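Local coordinates for protein enoyl-CoA hydratase/isomerase (Pseudomonas aeruginosa, PDB 3LAO) that probably hydrates the double bond of an enoyl-CoA thioester, perhaps in the side chain of a steroid, as a trimeric member of the crotonase family, at residues A161-T164 with D165-Y169; D174-A178 with D179-R183. One frame throughout, in Å; residues are numbered along the deposited sequence.

Contact 1. Residues A161-T164 with D165-Y169; sequences AGWT and DAMRY
The side chain of M167 lies across one face of the W163 indole, one helical turn further on. Its CG carries the contact as a CH-pi interaction, 3.6 Å from the centroid of the five-membered ring, while SE, in this selenomethionine, reaches the six-membered ring obliquely at 4.3 Å, a Met-aromatic contact. The CB of W163 points away from the next turn, but with CG opposite the backbone N and beside the carbonyl carbon (chi1 -173°) the ring comes back toward M167. Along the backbone, M167 N donates to W163 O at 2.8 Å, and R168 N to T164 O at the same length. A166 N bonds to O of G162, the N-cap residue, whose positive phi lets the chain leave helix 156-161 and start the next. Two waters bridge the turn: one accepts from D165 N and donates to A161 O, the other donates to A161 O and D165 OD2. Further out, W163 NE1 bonds to D128 of the second subunit and T164 OG1 to T188 there, while P158 backs both W163 and M167. Chemically, then, this first turn is an interface element: M167 packs on an indole whose N-H is used on a neighbouring subunit.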
# COMPACT_ATOMS: atom_id res chain seq x y z
N ALA B 161 -6.14 0.86 3.99
CA ALA B 161 -6.09 1.80 5.12
C ALA B 161 -4.70 1.97 5.76
O ALA B 161 -4.46 2.92 6.50
CB ALA B 161 -7.16 1.43 6.20
N GLY B 162 -3.77 1.08 5.42
CA GLY B 162 -2.58 0.92 6.22
C GLY B 162 -2.84 -0.12 7.32
O GLY B 162 -3.97 -0.30 7.76
N TRP B 163 -1.79 -0.84 7.71
CA TRP B 163 -1.89 -1.82 8.77
C TRP B 163 -2.59 -1.29 10.03
O TRP B 163 -3.65 -1.78 10.41
CB TRP B 163 -0.50 -2.31 9.16
CG TRP B 163 -0.63 -3.42 10.12
CD1 TRP B 163 -0.55 -3.36 11.46
CD2 TRP B 163 -0.92 -4.78 9.79
NE1 TRP B 163 -0.75 -4.60 12.01
CE2 TRP B 163 -0.97 -5.49 10.99
CE3 TRP B 163 -1.11 -5.47 8.59
CZ2 TRP B 163 -1.21 -6.86 11.03
CZ3 TRP B 163 -1.35 -6.81 8.63
CH2 TRP B 163 -1.41 -7.50 9.84
N THR B 164 -2.02 -0.27 10.66
CA THR B 164 -2.55 0.23 11.93
C THR B 164 -4.03 0.69 11.93
O THR B 164 -4.82 0.20 12.71
CB THR B 164 -1.62 1.27 12.59
OG1 THR B 164 -2.07 1.51 13.92
CG2 THR B 164 -1.54 2.59 11.76
N ASP B 165 -4.41 1.58 11.03
CA ASP B 165 -5.80 2.00 10.94
C ASP B 165 -6.73 0.83 10.65
O ASP B 165 -7.89 0.82 11.08
CB ASP B 165 -5.99 3.11 9.92
CG ASP B 165 -5.71 4.49 10.51
OD1 ASP B 165 -5.39 4.59 11.72
OD2 ASP B 165 -5.81 5.49 9.76
N ALA B 166 -6.23 -0.17 9.96
CA ALA B 166 -7.10 -1.30 9.72
C ALA B 166 -7.21 -2.15 11.00
O ALA B 166 -8.27 -2.68 11.31
CB ALA B 166 -6.61 -2.14 8.53
N MSE B 167 -6.10 -2.25 11.73
CA MSE B 167 -6.12 -3.00 12.98
C MSE B 167 -7.03 -2.32 14.01
O MSE B 167 -7.78 -3.01 14.70
CB MSE B 167 -4.70 -3.26 13.49
CG MSE B 167 -3.88 -4.30 12.66
SE MSE B 167 -4.87 -5.96 12.05
CE MSE B 167 -5.29 -5.38 10.21
N ARG B 168 -7.01 -1.00 14.07
CA ARG B 168 -7.85 -0.26 14.99
C ARG B 168 -9.35 -0.55 14.89
O ARG B 168 -10.08 -0.38 15.85
CB ARG B 168 -7.56 1.23 14.84
CG ARG B 168 -8.77 2.11 14.89
CD ARG B 168 -8.79 2.89 16.16
NE ARG B 168 -9.99 3.71 16.29
CZ ARG B 168 -11.13 3.29 16.81
NH1 ARG B 168 -11.24 2.05 17.26
NH2 ARG B 168 -12.16 4.11 16.89
N TYR B 169 -9.82 -0.99 13.72
CA TYR B 169 -11.23 -1.39 13.53
C TYR B 169 -11.43 -2.90 13.47
O TYR B 169 -12.43 -3.42 13.95
CB TYR B 169 -11.83 -0.76 12.27
CG TYR B 169 -11.98 0.71 12.43
CD1 TYR B 169 -12.99 1.23 13.23
CD2 TYR B 169 -11.08 1.60 11.83
CE1 TYR B 169 -13.13 2.60 13.41
CE2 TYR B 169 -11.20 2.97 12.01
CZ TYR B 169 -12.23 3.46 12.81
OH TYR B 169 -12.36 4.80 12.98
O HOH W 1 -2.75 3.04 8.93
O HOH W 2 -5.76 5.44 6.71

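Contact 2. Residues D174-A178 with D179-R183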
# COMPACT_ATOMS: atom_id res chain seq x y z
N ASP B 174 -15.04 -1.76 16.33
CA ASP B 174 -15.65 -0.42 16.38
C ASP B 174 -16.29 -0.02 15.08
O ASP B 174 -15.86 -0.43 13.99
CB ASP B 174 -14.62 0.64 16.79
CG ASP B 174 -14.45 0.73 18.29
OD1 ASP B 174 -15.45 0.49 19.01
OD2 ASP B 174 -13.33 1.03 18.76
N GLU B 175 -17.32 0.80 15.20
CA GLU B 175 -18.11 1.28 14.08
C GLU B 175 -17.47 2.53 13.46
O GLU B 175 -16.92 3.36 14.19
CB GLU B 175 -19.51 1.65 14.57
CG GLU B 175 -20.49 1.94 13.45
CD GLU B 175 -21.91 2.23 13.94
OE1 GLU B 175 -22.59 1.28 14.39
OE2 GLU B 175 -22.36 3.39 13.85
N PHE B 176 -17.52 2.65 12.13
CA PHE B 176 -17.10 3.89 11.48
C PHE B 176 -18.09 4.26 10.43
O PHE B 176 -18.91 3.43 10.04
CB PHE B 176 -15.71 3.81 10.88
CG PHE B 176 -15.44 2.57 10.04
CD1 PHE B 176 -15.24 1.34 10.64
CD2 PHE B 176 -15.33 2.67 8.64
CE1 PHE B 176 -14.98 0.22 9.89
CE2 PHE B 176 -15.07 1.57 7.87
CZ PHE B 176 -14.88 0.34 8.50
N ASP B 177 -18.07 5.51 10.00
CA ASP B 177 -19.02 5.94 8.99
C ASP B 177 -18.33 6.16 7.64
O ASP B 177 -17.11 5.95 7.51
CB ASP B 177 -19.86 7.16 9.43
CG ASP B 177 -19.04 8.43 9.61
OD1 ASP B 177 -17.83 8.40 9.32
OD2 ASP B 177 -19.60 9.47 10.06
N ALA B 178 -19.13 6.58 6.67
CA ALA B 178 -18.69 6.81 5.31
C ALA B 178 -17.49 7.77 5.23
O ALA B 178 -16.60 7.58 4.39
CB ALA B 178 -19.82 7.32 4.48
N ASP B 179 -17.45 8.78 6.09
CA ASP B 179 -16.37 9.75 5.96
C ASP B 179 -15.04 9.19 6.43
O ASP B 179 -13.97 9.51 5.86
CB ASP B 179 -16.73 11.07 6.65
CG ASP B 179 -17.63 11.93 5.79
OD1 ASP B 179 -18.72 12.32 6.26
OD2 ASP B 179 -17.27 12.20 4.62
N GLU B 180 -15.11 8.34 7.45
CA GLU B 180 -13.94 7.67 7.97
C GLU B 180 -13.44 6.59 6.98
O GLU B 180 -12.23 6.40 6.75
CB GLU B 180 -14.29 7.08 9.35
CG GLU B 180 -13.15 6.31 10.05
CD GLU B 180 -12.02 7.19 10.56
OE1 GLU B 180 -12.03 8.41 10.32
OE2 GLU B 180 -11.10 6.63 11.21
N ALA B 181 -14.39 5.88 6.37
CA ALA B 181 -14.04 4.94 5.32
C ALA B 181 -13.33 5.63 4.11
O ALA B 181 -12.35 5.12 3.59
CB ALA B 181 -15.26 4.11 4.91
N LEU B 182 -13.79 6.82 3.72
CA LEU B 182 -13.13 7.58 2.67
C LEU B 182 -11.72 7.99 3.09
O LEU B 182 -10.78 7.93 2.29
CB LEU B 182 -13.94 8.83 2.34
CG LEU B 182 -13.42 9.74 1.21
CD1 LEU B 182 -13.53 9.04 -0.16
CD2 LEU B 182 -14.18 11.08 1.19
N ARG B 183 -11.57 8.39 4.34
CA ARG B 183 -10.28 8.87 4.84
C ARG B 183 -9.24 7.75 4.79
O ARG B 183 -8.07 7.99 4.68
CB ARG B 183 -10.42 9.38 6.29
CG ARG B 183 -9.17 10.03 6.87
CD ARG B 183 -9.21 10.21 8.41
NE ARG B 183 -9.36 8.95 9.17
CZ ARG B 183 -8.35 8.15 9.52
NH1 ARG B 183 -7.11 8.47 9.17
NH2 ARG B 183 -8.57 7.01 10.21
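D177 is the N-cap of the helix that begins right after it, and its OD1 is the working atom. That oxygen accepts from E180 N at 3.3 Å, nearly along the C-O axis of the carboxylate, and more weakly from D179 N. CG sits between the backbone N and the carbonyl carbon (chi1 65°), which brings OD1 to these two amides; its negative charge would be expected to suit the positive end of the helix dipole. The backbone continues the pattern, with D177 O receiving A181 N at 3.0 Å and A178 O receiving L182 N.

The tightly packed part is on the buried flank. F176 sets its CB against CG of E180, 3.7 Å away, and A181 CB comes up to the edge of the phenyl ring, near its plane, 3.9 Å from F176 CE2. The F176 ring also meets those of F138 and Y169, and L186 touches both F176 and A181. The solvent side is looser: D179 is exposed and makes a long, weak ion pair with R134, while R183, also exposed, grips the partly exposed E180 side-on. R183 NE reaches OE1 of E180 at 3.0 Å and R183 NH2 reaches E180 OE2 at 2.7 Å, both from above the carboxylate plane though close to the plane of the guanidinium. Each partner of this pair has a further contact, E180 OE2 with Y169 OH and R183 NH2 with the carboxylate of D165.

In the fold, the segment is a strand-to-helix corner, the short strand axis and the helix axis lying at 84°. Strand 175-177 is the outermost of a small three-stranded sheet, where F176 pairs through its backbone with F138 of strand 137-139, and A178 and L182 of the helix pack on V190 of strand 189-191.

Contacts 1 and 2 follow in series along the chain, with centres 12 Å apart and on the same side of the chain's centre. Helix 163-170 leads through a short loop into strand 175-177 and then helix 178-183, and the two contacts touch directly. R168 NH1 forms a salt bridge to D174 OD2 at 2.8 Å, and the Y169 ring packs on F176, CD1 to CD1 at 3.4 Å, joining the helix end to the strand. The probable Y169-E180 hydrogen bond and the D165-R183 salt bridge link the two helices. Contact 1 lies against the second subunit, whereas contact 2 reaches it through D174, which bridges to R206 of that subunit, consistent with a part in trimer assembly.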